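Putative chromatin binding protein (Chaetomium thermophilum, PDB 6QP0) probably works as a tRNA-dependent ATPase needed for tRNA modification by Elongator, this chain being its N-terminal P-loop domain. Local coordinates at residues Gly14-Thr17 with Arg18-Leu22; Ala112-Ala115 with Ala116-Val120; Lys136-Arg139 with Tyr140-Tyr143; Glu209-Val212 with Phe213-Glu216. One frame throughout, in Å; residues are numbered along the deposited sequence.

Contact 1: residues Gly14-Thr17 with Arg18-Leu22; sequences GKTT and RARQL. With MG (magnesium ion), chain D; ADP (adenosine-5'-diphosphate), chain B; AF3 (aluminum fluoride), chain C.
Thr16 OG1 is gripped from several directions, while the methyl of the same side chain faces Arg20 one turn on. Thr16 OG1 binds the magnesium ion at 2.0 Å, lies 2.7 Å from ADP O1B and hydrogen-bonds Asp130, the other protein residue of the magnesium site, so the hydroxyl is fixed at the metal. With OG1 beside the backbone N (chi1 -52°), CG2 of Thr16 swings anti to that nitrogen and lies over one face of the Arg20 guanidinium, 3.6 Å from Arg20 NE and off toward the rim. A salt bridge to Asp199 holds the outer end of Arg20.

Lys15 and Thr17 take hold of the phosphates. The Lys15 chain bends at chi3 and chi4, curling NZ back to ADP O3B at 2.5 Å and, at 3.0 Å, to F3 of the aluminum fluoride, which probably stands in for the transferred gamma phosphate. Thr17 N donates to ADP O2A at 2.7 Å. Gly14, in the N-cap position, accepts Arg18 N at 3.0 Å through its carbonyl O. One face of the Arg18 guanidinium lies against ADP N6, and a weak bond from NH1 reaches Gln21 OE1 in the plane of the group. These features make the Walker A P-loop running into its helix, with the N-terminal end of the helix directed at the phosphates.

Helix 15-31 lies along strands 4-9 and 125-130, which Leu22 touches at Ile5 and Ile128, while helix 237-250 packs against Arg18, Gln21 and Leu22.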
loop_
_atom_site.group_PDB
_atom_site.type_symbol
_atom_site.label_atom_id
_atom_site.label_comp_id
_atom_site.label_asym_id
_atom_site.label_seq_id
_atom_site.Cartn_x
_atom_site.Cartn_y
_atom_site.Cartn_z
ATOM N N GLY A 14 6.818 4.288 5.818
ATOM C CA GLY A 14 6.737 5.390 4.885
ATOM C C GLY A 14 5.783 5.196 3.727
ATOM O O GLY A 14 5.902 5.917 2.730
ATOM N N LYS A 15 4.845 4.253 3.826
ATOM C CA LYS A 15 3.887 4.033 2.748
ATOM C C LYS A 15 3.098 5.302 2.451
ATOM O O LYS A 15 3.064 5.779 1.310
ATOM C CB LYS A 15 2.942 2.887 3.117
ATOM C CG LYS A 15 3.611 1.523 3.194
ATOM C CD LYS A 15 2.629 0.445 3.636
ATOM C CE LYS A 15 2.774 0.121 5.116
ATOM N NZ LYS A 15 2.627 1.321 5.984
ATOM N N THR A 16 2.449 5.864 3.475
ATOM C CA THR A 16 1.616 7.043 3.265
ATOM C C THR A 16 2.438 8.201 2.712
ATOM O O THR A 16 1.982 8.928 1.822
ATOM C CB THR A 16 0.936 7.449 4.575
ATOM O OG1 THR A 16 0.269 6.316 5.146
ATOM C CG2 THR A 16 -0.077 8.556 4.330
ATOM N N THR A 17 3.657 8.381 3.221
ATOM C CA THR A 17 4.497 9.481 2.763
ATOM C C THR A 17 4.832 9.333 1.284
ATOM O O THR A 17 4.700 10.285 0.506
ATOM C CB THR A 17 5.770 9.542 3.607
ATOM O OG1 THR A 17 5.430 9.349 4.987
ATOM C CG2 THR A 17 6.458 10.889 3.443
ATOM N N ARG A 18 5.260 8.136 0.873
ATOM C CA ARG A 18 5.546 7.900 -0.538
ATOM C C ARG A 18 4.276 7.911 -1.381
ATOM O O ARG A 18 4.303 8.362 -2.532
ATOM C CB ARG A 18 6.279 6.570 -0.709
ATOM C CG ARG A 18 7.788 6.696 -0.911
ATOM C CD ARG A 18 8.480 7.347 0.277
ATOM N NE ARG A 18 9.927 7.142 0.236
ATOM C CZ ARG A 18 10.772 7.861 -0.500
ATOM N NH1 ARG A 18 10.325 8.843 -1.272
ATOM N NH2 ARG A 18 12.069 7.593 -0.467
ATOM N N ALA A 19 3.159 7.421 -0.835
ATOM C CA ALA A 19 1.914 7.397 -1.596
ATOM C C ALA A 19 1.452 8.808 -1.942
ATOM O O ALA A 19 0.961 9.055 -3.050
ATOM C CB ALA A 19 0.832 6.657 -0.810
ATOM N N ARG A 20 1.594 9.747 -1.005
ATOM C CA ARG A 20 1.265 11.138 -1.297
ATOM C C ARG A 20 2.115 11.665 -2.445
ATOM O O ARG A 20 1.597 12.259 -3.397
ATOM C CB ARG A 20 1.459 11.995 -0.046
ATOM C CG ARG A 20 0.461 11.710 1.063
ATOM C CD ARG A 20 0.936 12.277 2.391
ATOM N NE ARG A 20 -0.029 12.052 3.462
ATOM C CZ ARG A 20 0.242 12.183 4.757
ATOM N NH1 ARG A 20 1.459 12.531 5.153
ATOM N NH2 ARG A 20 -0.704 11.960 5.659
ATOM N N GLN A 21 3.433 11.453 -2.367
ATOM C CA GLN A 21 4.325 11.882 -3.439
ATOM C C GLN A 21 3.903 11.287 -4.775
ATOM O O GLN A 21 3.866 11.990 -5.794
ATOM C CB GLN A 21 5.762 11.478 -3.105
ATOM C CG GLN A 21 6.281 12.047 -1.793
ATOM C CD GLN A 21 7.656 11.517 -1.427
ATOM O OE1 GLN A 21 8.377 10.985 -2.273
ATOM N NE2 GLN A 21 8.024 11.655 -0.158
ATOM N N LEU A 22 3.579 9.994 -4.792
ATOM C CA LEU A 22 3.123 9.362 -6.023
ATOM C C LEU A 22 1.864 10.037 -6.549
ATOM O O LEU A 22 1.746 10.294 -7.754
ATOM C CB LEU A 22 2.872 7.875 -5.782
ATOM C CG LEU A 22 2.516 7.040 -7.013
ATOM C CD1 LEU A 22 3.697 6.937 -7.961
ATOM C CD2 LEU A 22 2.041 5.657 -6.595
HETATM MG MG MG D . -0.094 4.344 5.376
HETATM P PB ADP B . 3.150 4.525 7.256
HETATM O O1B ADP B . 1.852 5.261 7.006
HETATM O O2B ADP B . 2.997 3.612 8.441
HETATM O O3B ADP B . 3.517 3.702 6.045
HETATM P PA ADP B . 4.340 7.204 7.192
HETATM O O1A ADP B . 3.172 7.873 7.874
HETATM O O2A ADP B . 4.230 7.367 5.691
HETATM O O3A ADP B . 4.363 5.601 7.590
HETATM O "O5'" ADP B . 5.752 7.881 7.745
HETATM C "C5'" ADP B . 6.169 7.548 9.054
HETATM C "C4'" ADP B . 7.009 8.534 9.571
HETATM O "O4'" ADP B . 8.394 8.397 8.988
HETATM C "C3'" ADP B . 6.504 9.997 9.153
HETATM O "O3'" ADP B . 6.758 10.967 10.270
HETATM C "C2'" ADP B . 7.173 10.304 8.158
HETATM O "O2'" ADP B . 7.466 11.757 8.185
HETATM C "C1'" ADP B . 8.591 9.440 8.231
HETATM N N9 ADP B . 8.932 9.006 6.918
HETATM C C8 ADP B . 8.337 8.183 6.056
HETATM N N7 ADP B . 9.103 8.143 4.961
HETATM C C5 ADP B . 10.163 8.944 5.164
HETATM C C6 ADP B . 11.243 9.261 4.369
HETATM N N6 ADP B . 11.963 9.109 3.108
HETATM N N1 ADP B . 12.173 10.093 4.805
HETATM C C2 ADP B . 12.066 10.639 6.040
HETATM N N3 ADP B . 11.008 10.334 6.828
HETATM C C4 ADP B . 10.061 9.485 6.382
HETATM AL AL AF3 C . 0.838 3.423 8.788
HETATM F F1 AF3 C . 0.038 3.933 7.364
HETATM F F2 AF3 C . 1.101 4.538 10.056
HETATM F F3 AF3 C . 1.772 1.995 8.755
HETATM O O HOH W 1 -1.819 5.388 6.503
#

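Contact 2: residues Ala112-Ala115 with Ala116-Val120; sequences ALYA and AVKRV
The carbonyls of Ala112 to Ala115 accept the amides of Ala116 to Arg119 in an unbroken run of alpha-helical hydrogen bonds, each close to 3.0 Å from O to N. Along this ladder the side chains meet at two places. At the first, the extended Arg119 chain runs back along the helix, with Arg119 CG 3.3 Å from Ala115 O, and its guanidinium, though exposed, stays folded over the Ala115 methyl. CB of Ala115 sits under one face, displaced toward the rim and 3.8 Å from Arg119 NH2. At the second, Tyr114 and Lys118 stand side by side and point the same way, since each carries its CG anti to the backbone N (chi1 -179° and -159°). The contact is light: Lys118 CD comes to 4.2 Å from Tyr114 CE1, approaching the ring obliquely, and the end of the exposed lysine leads away.

Helix 106-120 is the connecting helix of a beta-alpha-beta crossover in the P-loop NTPase fold, leading from strand 72-77 to its parallel neighbour 125-130. Its inner side is aliphatic. Ala116 and Val117 rest on Ile76, and Leu113 and Val117 on Leu129. Within the helix itself, the CG2 branch of Val117 lies beside its backbone N and comes to 3.4 Å from Leu113 O. The tyrosine-lysine pair instead meets helix 136-148, where both side chains touch Glu145.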
loop_
_atom_site.group_PDB
_atom_site.type_symbol
_atom_site.label_atom_id
_atom_site.label_comp_id
_atom_site.label_asym_id
_atom_site.label_seq_id
_atom_site.Cartn_x
_atom_site.Cartn_y
_atom_site.Cartn_z
ATOM N N ALA A 112 -12.809 -5.006 2.731
ATOM C CA ALA A 112 -13.071 -3.580 2.571
ATOM C C ALA A 112 -12.161 -2.974 1.512
ATOM O O ALA A 112 -12.618 -2.239 0.629
ATOM C CB ALA A 112 -12.891 -2.862 3.909
ATOM N N LEU A 113 -10.862 -3.274 1.587
ATOM C CA LEU A 113 -9.922 -2.764 0.595
ATOM C C LEU A 113 -10.295 -3.247 -0.800
ATOM O O LEU A 113 -10.327 -2.462 -1.755
ATOM C CB LEU A 113 -8.500 -3.198 0.953
ATOM C CG LEU A 113 -7.895 -2.607 2.227
ATOM C CD1 LEU A 113 -6.689 -3.420 2.673
ATOM C CD2 LEU A 113 -7.505 -1.153 2.017
ATOM N N TYR A 114 -10.589 -4.541 -0.935
ATOM C CA TYR A 114 -10.912 -5.098 -2.243
ATOM C C TYR A 114 -12.101 -4.375 -2.866
ATOM O O TYR A 114 -12.071 -4.011 -4.048
ATOM C CB TYR A 114 -11.190 -6.598 -2.114
ATOM C CG TYR A 114 -11.505 -7.278 -3.426
ATOM C CD1 TYR A 114 -12.812 -7.368 -3.887
ATOM C CD2 TYR A 114 -10.497 -7.829 -4.207
ATOM C CE1 TYR A 114 -13.107 -7.987 -5.086
ATOM C CE2 TYR A 114 -10.781 -8.450 -5.409
ATOM C CZ TYR A 114 -12.088 -8.525 -5.844
ATOM O OH TYR A 114 -12.381 -9.142 -7.039
ATOM N N ALA A 115 -13.155 -4.145 -2.078
ATOM C CA ALA A 115 -14.344 -3.481 -2.600
ATOM C C ALA A 115 -14.036 -2.049 -3.020
ATOM O O ALA A 115 -14.451 -1.601 -4.096
ATOM C CB ALA A 115 -15.456 -3.505 -1.551
ATOM N N ALA A 116 -13.311 -1.311 -2.175
ATOM C CA ALA A 116 -12.976 0.071 -2.498
ATOM C C ALA A 116 -12.257 0.172 -3.837
ATOM O O ALA A 116 -12.520 1.090 -4.622
ATOM C CB ALA A 116 -12.117 0.674 -1.386
ATOM N N VAL A 117 -11.342 -0.759 -4.115
ATOM C CA VAL A 117 -10.616 -0.727 -5.380
ATOM C C VAL A 117 -11.551 -1.062 -6.537
ATOM O O VAL A 117 -11.564 -0.375 -7.566
ATOM C CB VAL A 117 -9.411 -1.686 -5.334
ATOM C CG1 VAL A 117 -8.714 -1.734 -6.683
ATOM C CG2 VAL A 117 -8.434 -1.265 -4.247
ATOM N N LYS A 118 -12.356 -2.116 -6.382
ATOM C CA LYS A 118 -13.225 -2.545 -7.472
ATOM C C LYS A 118 -14.193 -1.447 -7.889
ATOM O O LYS A 118 -14.567 -1.364 -9.064
ATOM C CB LYS A 118 -13.999 -3.798 -7.065
ATOM C CG LYS A 118 -14.526 -4.596 -8.247
ATOM C CD LYS A 118 -15.358 -5.780 -7.794
ATOM C CE LYS A 118 -15.374 -6.881 -8.843
ATOM N NZ LYS A 118 -15.775 -6.382 -10.186
ATOM N N ARG A 119 -14.606 -0.593 -6.948
ATOM C CA ARG A 119 -15.570 0.453 -7.264
ATOM C C ARG A 119 -15.000 1.519 -8.191
ATOM O O ARG A 119 -15.774 2.185 -8.887
ATOM C CB ARG A 119 -16.066 1.112 -5.974
ATOM C CG ARG A 119 -16.956 0.216 -5.124
ATOM C CD ARG A 119 -17.027 0.698 -3.681
ATOM N NE ARG A 119 -17.768 -0.232 -2.834
ATOM C CZ ARG A 119 -17.645 -0.307 -1.512
ATOM N NH1 ARG A 119 -16.800 0.491 -0.874
ATOM N NH2 ARG A 119 -18.362 -1.189 -0.829
ATOM N N VAL A 120 -13.679 1.696 -8.222
ATOM C CA VAL A 120 -13.074 2.780 -8.985
ATOM C C VAL A 120 -12.087 2.244 -10.014
ATOM O O VAL A 120 -11.949 2.807 -11.104
ATOM C CB VAL A 120 -12.378 3.790 -8.049
ATOM C CG1 VAL A 120 -13.404 4.548 -7.232
ATOM C CG2 VAL A 120 -11.383 3.076 -7.135
#

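Contact 3: residues Lys136-Arg139 with Tyr140-Tyr143; sequences KGWR and YQLY
Trp138 and Leu142 form the tight part of this helical turn, whereas Gly137, Gln141 and Tyr140 occupy its more open side. Both methyls of Leu142 lie against the indole. Leu142 CD1 sits over the five-membered ring of Trp138, 3.8 Å from its centroid and 29° off the normal, in a CH-pi contact, while Leu142 CD2 reaches the six-membered ring at Trp138 CZ2, 3.6 Å away. The indole gets there because CG is anti to the backbone N (chi1 168°), which lays the ring along the helix toward the next turn. NE1 donates to Asn133 OD1, so the ring is held at its polar edge as well as on its face.

Helix 136-148 belongs to the crossover of the P-loop fold that leads from strand 125-130 to strand 153-158 and passes over strand 4-9 between them. Leu142 accordingly rests on Leu4 and Val6, and Trp138 packs against Leu113 and Tyr114 of helix 106-120. Arg139, bent at chi3, is buried against Thr8 of strand 4-9, where it forms a salt bridge with Asp225 through NE and bonds Asn133 O and Glu216 O through its two terminal nitrogens.

On the solvent side Gln141 only brushes the indole: its amide stands at nearly a right angle to the ring, and Gln141 OE1 meets the ring edge at 3.6 Å from Trp138 CE3. Tyr140 leads away from the turn and packs edge-to-face with Trp224; of its side chain, CB stays close, 3.2 Å from Gly137 O.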
loop_
_atom_site.group_PDB
_atom_site.type_symbol
_atom_site.label_atom_id
_atom_site.label_comp_id
_atom_site.label_asym_id
_atom_site.label_seq_id
_atom_site.Cartn_x
_atom_site.Cartn_y
_atom_site.Cartn_z
ATOM N N LYS A 136 1.462 -12.326 0.117
ATOM C CA LYS A 136 1.541 -12.657 -1.302
ATOM C C LYS A 136 0.175 -13.045 -1.851
ATOM O O LYS A 136 -0.203 -12.622 -2.951
ATOM C CB LYS A 136 2.548 -13.787 -1.519
ATOM C CG LYS A 136 3.985 -13.396 -1.212
ATOM C CD LYS A 136 4.934 -14.575 -1.352
ATOM C CE LYS A 136 6.362 -14.180 -0.991
ATOM N NZ LYS A 136 7.316 -15.316 -1.131
ATOM N N GLY A 137 -0.579 -13.852 -1.103
ATOM C CA GLY A 137 -1.919 -14.204 -1.540
ATOM C C GLY A 137 -2.798 -12.985 -1.742
ATOM O O GLY A 137 -3.480 -12.854 -2.761
ATOM N N TRP A 138 -2.794 -12.073 -0.767
ATOM C CA TRP A 138 -3.563 -10.841 -0.907
ATOM C C TRP A 138 -3.092 -10.047 -2.118
ATOM O O TRP A 138 -3.906 -9.580 -2.924
ATOM C CB TRP A 138 -3.455 -10.014 0.374
ATOM C CG TRP A 138 -3.962 -8.614 0.248
ATOM C CD1 TRP A 138 -3.261 -7.470 0.479
ATOM C CD2 TRP A 138 -5.278 -8.205 -0.147
ATOM N NE1 TRP A 138 -4.056 -6.373 0.261
ATOM C CE2 TRP A 138 -5.300 -6.796 -0.125
ATOM C CE3 TRP A 138 -6.440 -8.892 -0.511
ATOM C CZ2 TRP A 138 -6.436 -6.062 -0.456
ATOM C CZ3 TRP A 138 -7.567 -8.161 -0.839
ATOM C CH2 TRP A 138 -7.557 -6.761 -0.810
ATOM N N ARG A 139 -1.773 -9.896 -2.272
ATOM C CA ARG A 139 -1.246 -9.224 -3.456
ATOM C C ARG A 139 -1.633 -9.966 -4.729
ATOM O O ARG A 139 -1.767 -9.349 -5.791
ATOM C CB ARG A 139 0.274 -9.088 -3.358
ATOM C CG ARG A 139 0.753 -8.065 -2.327
ATOM C CD ARG A 139 2.226 -7.696 -2.535
ATOM N NE ARG A 139 3.124 -8.833 -2.334
ATOM C CZ ARG A 139 3.759 -9.107 -1.196
ATOM N NH1 ARG A 139 3.611 -8.328 -0.132
ATOM N NH2 ARG A 139 4.550 -10.168 -1.123
ATOM N N TYR A 140 -1.822 -11.287 -4.643
ATOM C CA TYR A 140 -2.270 -12.043 -5.807
ATOM C C TYR A 140 -3.735 -11.758 -6.112
ATOM O O TYR A 140 -4.126 -11.682 -7.283
ATOM C CB TYR A 140 -2.052 -13.538 -5.585
ATOM C CG TYR A 140 -2.602 -14.395 -6.703
ATOM C CD1 TYR A 140 -1.880 -14.588 -7.873
ATOM C CD2 TYR A 140 -3.846 -15.009 -6.592
ATOM C CE1 TYR A 140 -2.378 -15.367 -8.900
ATOM C CE2 TYR A 140 -4.351 -15.790 -7.613
ATOM C CZ TYR A 140 -3.613 -15.965 -8.765
ATOM O OH TYR A 140 -4.108 -16.740 -9.789
ATOM N N GLN A 141 -4.563 -11.603 -5.074
ATOM C CA GLN A 141 -5.953 -11.219 -5.289
ATOM C C GLN A 141 -6.034 -9.875 -6.000
ATOM O O GLN A 141 -6.786 -9.711 -6.968
ATOM C CB GLN A 141 -6.703 -11.158 -3.957
ATOM C CG GLN A 141 -6.729 -12.457 -3.164
ATOM C CD GLN A 141 -7.508 -12.323 -1.863
ATOM O OE1 GLN A 141 -8.483 -11.574 -1.785
ATOM N NE2 GLN A 141 -7.073 -13.042 -0.833
ATOM N N LEU A 142 -5.256 -8.895 -5.529
ATOM C CA LEU A 142 -5.258 -7.577 -6.154
ATOM C C LEU A 142 -4.780 -7.657 -7.596
ATOM O O LEU A 142 -5.319 -6.977 -8.478
ATOM C CB LEU A 142 -4.381 -6.619 -5.351
ATOM C CG LEU A 142 -4.873 -6.305 -3.938
ATOM C CD1 LEU A 142 -3.801 -5.600 -3.128
ATOM C CD2 LEU A 142 -6.133 -5.456 -4.001
ATOM N N TYR A 143 -3.761 -8.477 -7.854
ATOM C CA TYR A 143 -3.310 -8.698 -9.224
ATOM C C TYR A 143 -4.455 -9.206 -10.092
ATOM O O TYR A 143 -4.727 -8.659 -11.166
ATOM C CB TYR A 143 -2.132 -9.678 -9.220
ATOM C CG TYR A 143 -1.779 -10.270 -10.566
ATOM C CD1 TYR A 143 -1.046 -9.548 -11.497
ATOM C CD2 TYR A 143 -2.162 -11.564 -10.894
ATOM C CE1 TYR A 143 -0.716 -10.095 -12.726
ATOM C CE2 TYR A 143 -1.839 -12.118 -12.117
ATOM C CZ TYR A 143 -1.116 -11.381 -13.029
ATOM O OH TYR A 143 -0.793 -11.935 -14.248
#

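Contact 4: residues Glu209-Val212 with Phe213-Glu216; sequences ENLV and FRYE
The Arg214 guanidinium has the CD2 methyl of Leu211 over one face and Asn210 CB at its edge, near the plane. The methyl sits toward the rim, with Leu211 CD2 3.6 Å from Arg214 CZ, and the two side chains cross at a slant; Asn210 CB lies 3.9 Å from Arg214 NH1. The Phe213 ring has Asn210 O near its plane at one edge, and its outer end leads away to the exposed surface.

Arg214 reaches back over the turn because its CG stands between the backbone N and the carbonyl carbon (chi1 76°), after which the chain runs extended to NE. The polar ends are held outside this turn: NE donates to Tyr134 OH and NH2 to Tyr88 O.

This is the C-terminal end of a helix. Phe213 N still bonds Glu209 O at 3.1 Å. Arg214, the first residue to leave helical angles, gives its backbone N-H to Asn210 O at 3.2 Å, with a weak second bond to Leu211 O. Tyr215 N then turns to Val212 O at 3.0 Å, three residues back, approaching from above the carbonyl plane.

From there the chain heads toward the sheet. Tyr215 hydrogen-bonds Thr8 of strand 4-9 through OH and touches Leu10, while Leu211 packs on Pro11 and Leu132, setting the end of helix 205-213 beside the P-loop.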
loop_
_atom_site.group_PDB
_atom_site.type_symbol
_atom_site.label_atom_id
_atom_site.label_comp_id
_atom_site.label_asym_id
_atom_site.label_seq_id
_atom_site.Cartn_x
_atom_site.Cartn_y
_atom_site.Cartn_z
ATOM N N GLU A 209 5.481 -5.545 16.173
ATOM C CA GLU A 209 6.528 -6.545 16.001
ATOM C C GLU A 209 6.025 -7.739 15.200
ATOM O O GLU A 209 6.670 -8.175 14.239
ATOM C CB GLU A 209 7.057 -7.006 17.362
ATOM C CG GLU A 209 7.781 -5.935 18.166
ATOM C CD GLU A 209 9.002 -5.386 17.453
ATOM O OE1 GLU A 209 9.554 -4.364 17.917
ATOM O OE2 GLU A 209 9.409 -5.972 16.429
ATOM N N ASN A 210 4.871 -8.293 15.588
ATOM C CA ASN A 210 4.349 -9.466 14.896
ATOM C C ASN A 210 4.050 -9.169 13.431
ATOM O O ASN A 210 4.164 -10.064 12.584
ATOM C CB ASN A 210 3.092 -9.977 15.605
ATOM C CG ASN A 210 3.336 -10.291 17.072
ATOM O OD1 ASN A 210 2.589 -9.854 17.947
ATOM N ND2 ASN A 210 4.392 -11.046 17.344
ATOM N N LEU A 211 3.673 -7.926 13.107
ATOM C CA LEU A 211 3.430 -7.564 11.714
ATOM C C LEU A 211 4.708 -7.671 10.888
ATOM O O LEU A 211 4.710 -8.260 9.801
ATOM C CB LEU A 211 2.856 -6.149 11.623
ATOM C CG LEU A 211 1.348 -6.031 11.410
ATOM C CD1 LEU A 211 0.926 -4.574 11.461
ATOM C CD2 LEU A 211 0.926 -6.663 10.089
ATOM N N VAL A 212 5.807 -7.094 11.383
ATOM C CA VAL A 212 7.071 -7.177 10.658
ATOM C C VAL A 212 7.474 -8.632 10.460
ATOM O O VAL A 212 7.867 -9.043 9.363
ATOM C CB VAL A 212 8.174 -6.397 11.394
ATOM C CG1 VAL A 212 9.494 -6.559 10.652
ATOM C CG2 VAL A 212 7.806 -4.937 11.535
ATOM N N PHE A 213 7.397 -9.431 11.530
ATOM C CA PHE A 213 7.812 -10.825 11.443
ATOM C C PHE A 213 7.104 -11.557 10.306
ATOM O O PHE A 213 7.727 -12.351 9.591
ATOM C CB PHE A 213 7.552 -11.538 12.774
ATOM C CG PHE A 213 7.528 -13.040 12.662
ATOM C CD1 PHE A 213 8.702 -13.772 12.705
ATOM C CD2 PHE A 213 6.329 -13.717 12.504
ATOM C CE1 PHE A 213 8.680 -15.152 12.596
ATOM C CE2 PHE A 213 6.303 -15.094 12.392
ATOM C CZ PHE A 213 7.479 -15.812 12.440
ATOM N N ARG A 214 5.803 -11.308 10.122
ATOM C CA ARG A 214 5.010 -12.016 9.129
ATOM C C ARG A 214 4.872 -11.246 7.814
ATOM O O ARG A 214 4.020 -11.591 6.988
ATOM C CB ARG A 214 3.626 -12.358 9.693
ATOM C CG ARG A 214 2.620 -11.210 9.783
ATOM C CD ARG A 214 1.273 -11.751 10.264
ATOM N NE ARG A 214 0.234 -10.728 10.353
ATOM C CZ ARG A 214 0.078 -9.905 11.384
ATOM N NH1 ARG A 214 0.906 -9.973 12.422
ATOM N NH2 ARG A 214 -0.900 -9.012 11.374
ATOM N N TYR A 215 5.697 -10.222 7.596
ATOM C CA TYR A 215 5.701 -9.535 6.309
ATOM C C TYR A 215 6.339 -10.432 5.256
ATOM O O TYR A 215 7.360 -11.080 5.502
ATOM C CB TYR A 215 6.453 -8.205 6.400
ATOM C CG TYR A 215 6.468 -7.430 5.096
ATOM C CD1 TYR A 215 5.485 -6.494 4.808
ATOM C CD2 TYR A 215 7.467 -7.640 4.153
ATOM C CE1 TYR A 215 5.490 -5.794 3.618
ATOM C CE2 TYR A 215 7.484 -6.942 2.961
ATOM C CZ TYR A 215 6.494 -6.020 2.699
ATOM O OH TYR A 215 6.506 -5.322 1.512
ATOM N N GLU A 216 5.721 -10.479 4.081
ATOM C CA GLU A 216 6.171 -11.324 2.983
ATOM C C GLU A 216 6.763 -10.428 1.904
ATOM O O GLU A 216 6.038 -9.665 1.257
ATOM C CB GLU A 216 5.018 -12.161 2.436
ATOM C CG GLU A 216 4.315 -12.991 3.492
ATOM C CD GLU A 216 3.228 -13.867 2.908
ATOM O OE1 GLU A 216 2.928 -13.718 1.706
ATOM O OE2 GLU A 216 2.677 -14.707 3.648
#

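All four contacts belong to a single P-loop domain built on a five-stranded parallel sheet, and they follow one another along the chain in numerical order. Contact 1 lies on helix 15-31, with its centre about 20 Å from that of contact 3, on the opposite side of the chain's centre. Contacts 2 and 3, with centres about 13 Å apart, sit on neighbouring helices 106-120 and 136-148 and touch. Contact 4 closes helix 205-213, and its tail meets the beginning of helix 136-148. Its Leu211 side chain is about 7 Å from the aluminum fluoride and about 9 Å from ADP, which places this helix end near the phosphate end of the nucleotide site.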